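Local coordinates for reducing-end xylose-releasing exo-oligoxylanase Rex8A (Paenibacillus barcinonensis, PDB 6SUD), which hydrolyses xylooligosaccharides from their reducing ends, releasing xylose, as an exo-acting enzyme of glycoside hydrolase family 8, at residues 129-134 against 175-180. The protein carries 1 engineered substitution. Sequence-based numbering, arbitrary orientation.
Sequences GEEFFA and PMWEPS
E130 and M176 form the closest backbone pair, their CA atoms 9.1 Å apart, so helix 127-144 meets the short strand 177-178 and its lead-in through side chains alone. M176 reaches straight across, its chain extended beyond CG, and crosses the E130 side chain at about a right angle. Its SD lies 3.9 Å from E130 CG, and its CE lies 3.6 Å from E130 CD and touches both carboxylate oxygens by van der Waals contact. A bend at chi2 (69°) turns the E130 carboxylate alongside this methyl, where OE2 accepts a hydrogen bond from F110 N. An alanine here would probably leave the F110 amide without this acceptor and open a gap beside the M176 thioether. At the next residue of the helix, E131 OE1 comes obliquely to the six-membered part of the W177 indole, 4.0 Å from CZ2, with carboxylate and ring planes 78° apart; the same oxygen is hydrogen-bonded to Y203 OH. All four side chains are buried, and that of E130 lies about 8 Å from a bound xylose, consistent with a place behind the pocket wall. I160 of helix 153-170 touches E130, C164 of that helix touches W177, and W218 of helix 215-232 meets the W177 ring edge-to-face. Through M176, W177 and I184, the hairpin 177-178/183-184, which follows helix 153-170, packs against helix 127-144 of the family's (alpha/alpha)6 barrel.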
loop_
_atom_site.group_PDB
_atom_site.type_symbol
_atom_site.label_atom_id
_atom_site.label_comp_id
_atom_site.label_asym_id
_atom_site.label_seq_id
_atom_site.Cartn_x
_atom_site.Cartn_y
_atom_site.Cartn_z
ATOM N N GLY A 129 -3.757 5.575 -4.233
ATOM C CA GLY A 129 -2.701 6.568 -4.494
ATOM C C GLY A 129 -2.778 7.702 -3.486
ATOM O O GLY A 129 -1.819 7.902 -2.718
ATOM N N GLU A 130 -3.912 8.400 -3.464
ATOM C CA GLU A 130 -4.164 9.569 -2.576
ATOM C C GLU A 130 -3.832 9.229 -1.115
ATOM O O GLU A 130 -3.121 10.007 -0.470
ATOM C CB GLU A 130 -5.613 10.055 -2.725
ATOM C CG GLU A 130 -5.835 11.029 -3.883
ATOM C CD GLU A 130 -5.709 10.488 -5.302
ATOM O OE1 GLU A 130 -5.391 9.306 -5.466
ATOM O OE2 GLU A 130 -5.966 11.237 -6.245
ATOM N N GLU A 131 -4.290 8.101 -0.590
ATOM C CA GLU A 131 -4.089 7.802 0.853
ATOM C C GLU A 131 -2.608 7.523 1.154
ATOM O O GLU A 131 -2.147 7.917 2.222
ATOM C CB GLU A 131 -5.007 6.674 1.301
ATOM C CG GLU A 131 -4.731 5.363 0.620
ATOM C CD GLU A 131 -5.746 4.315 1.004
ATOM O OE1 GLU A 131 -6.447 4.527 2.012
ATOM O OE2 GLU A 131 -5.857 3.321 0.269
ATOM N N PHE A 132 -1.843 6.922 0.240
ATOM C CA PHE A 132 -0.380 6.762 0.461
ATOM C C PHE A 132 0.338 8.099 0.312
ATOM O O PHE A 132 1.288 8.324 1.068
ATOM C CB PHE A 132 0.265 5.750 -0.482
ATOM C CG PHE A 132 0.376 4.361 0.092
ATOM C CD1 PHE A 132 -0.720 3.516 0.093
ATOM C CD2 PHE A 132 1.589 3.867 0.560
ATOM C CE1 PHE A 132 -0.627 2.230 0.604
ATOM C CE2 PHE A 132 1.685 2.574 1.055
ATOM C CZ PHE A 132 0.573 1.753 1.068
ATOM N N PHE A 133 -0.034 8.924 -0.667
ATOM C CA PHE A 133 0.599 10.255 -0.838
ATOM C C PHE A 133 0.470 10.994 0.493
ATOM O O PHE A 133 1.471 11.469 1.051
ATOM C CB PHE A 133 -0.053 11.069 -1.957
ATOM C CG PHE A 133 0.375 10.789 -3.379
ATOM C CD1 PHE A 133 1.709 10.757 -3.746
ATOM C CD2 PHE A 133 -0.575 10.671 -4.381
ATOM C CE1 PHE A 133 2.069 10.562 -5.069
ATOM C CE2 PHE A 133 -0.212 10.467 -5.712
ATOM C CZ PHE A 133 1.118 10.428 -6.049
ATOM N N ALA A 134 -0.761 11.054 1.017
ATOM C CA ALA A 134 -1.090 11.803 2.240
ATOM C C ALA A 134 -0.258 11.256 3.409
ATOM O O ALA A 134 0.367 12.057 4.124
ATOM C CB ALA A 134 -2.568 11.706 2.507
ATOM N N PRO A 175 -16.520 12.502 -3.441
ATOM C CA PRO A 175 -15.491 12.136 -2.473
ATOM C C PRO A 175 -15.011 10.696 -2.701
ATOM O O PRO A 175 -15.669 9.933 -3.408
ATOM C CB PRO A 175 -16.192 12.286 -1.120
ATOM C CG PRO A 175 -17.656 12.040 -1.432
ATOM C CD PRO A 175 -17.864 12.575 -2.835
ATOM N N MET A 176 -13.868 10.358 -2.113
ATOM C CA MET A 176 -13.265 9.009 -2.249
ATOM C C MET A 176 -13.734 8.097 -1.121
ATOM O O MET A 176 -13.572 6.867 -1.250
ATOM C CB MET A 176 -11.741 9.102 -2.260
ATOM C CG MET A 176 -11.234 9.443 -3.628
ATOM S SD MET A 176 -9.456 9.621 -3.625
ATOM C CE MET A 176 -9.232 9.852 -5.389
ATOM N N TRP A 177 -14.338 8.668 -0.078
ATOM C CA TRP A 177 -14.988 7.891 1.008
ATOM C C TRP A 177 -16.505 8.047 0.885
ATOM O O TRP A 177 -16.952 9.167 0.576
ATOM C CB TRP A 177 -14.466 8.334 2.382
ATOM C CG TRP A 177 -13.227 7.608 2.801
ATOM C CD1 TRP A 177 -13.140 6.593 3.713
ATOM C CD2 TRP A 177 -11.893 7.818 2.304
ATOM N NE1 TRP A 177 -11.843 6.160 3.813
ATOM C CE2 TRP A 177 -11.057 6.899 2.971
ATOM C CE3 TRP A 177 -11.319 8.699 1.378
ATOM C CZ2 TRP A 177 -9.687 6.823 2.718
ATOM C CZ3 TRP A 177 -9.964 8.629 1.139
ATOM C CH2 TRP A 177 -9.163 7.699 1.800
ATOM N N GLU A 178 -17.250 6.954 1.066
ATOM C CA GLU A 178 -18.736 7.010 1.156
ATOM C C GLU A 178 -19.082 7.549 2.541
ATOM O O GLU A 178 -18.733 6.928 3.541
ATOM C CB GLU A 178 -19.355 5.641 0.874
ATOM C CG GLU A 178 -20.858 5.572 1.132
ATOM C CD GLU A 178 -21.697 6.711 0.565
ATOM O OE1 GLU A 178 -21.569 7.002 -0.647
ATOM O OE2 GLU A 178 -22.489 7.309 1.347
ATOM N N PRO A 179 -19.734 8.732 2.654
ATOM C CA PRO A 179 -20.007 9.321 3.963
ATOM C C PRO A 179 -20.909 8.444 4.844
ATOM O O PRO A 179 -20.735 8.482 6.036
ATOM C CB PRO A 179 -20.700 10.655 3.629
ATOM C CG PRO A 179 -20.272 10.944 2.211
ATOM C CD PRO A 179 -20.215 9.581 1.554
ATOM N N SER A 180 -21.834 7.689 4.243
ATOM C CA SER A 180 -22.856 6.884 4.960
ATOM C C SER A 180 -22.219 5.724 5.741
ATOM O O SER A 180 -22.745 5.406 6.822
ATOM C CB SER A 180 -23.948 6.398 4.028
ATOM O OG SER A 180 -23.472 5.427 3.108
#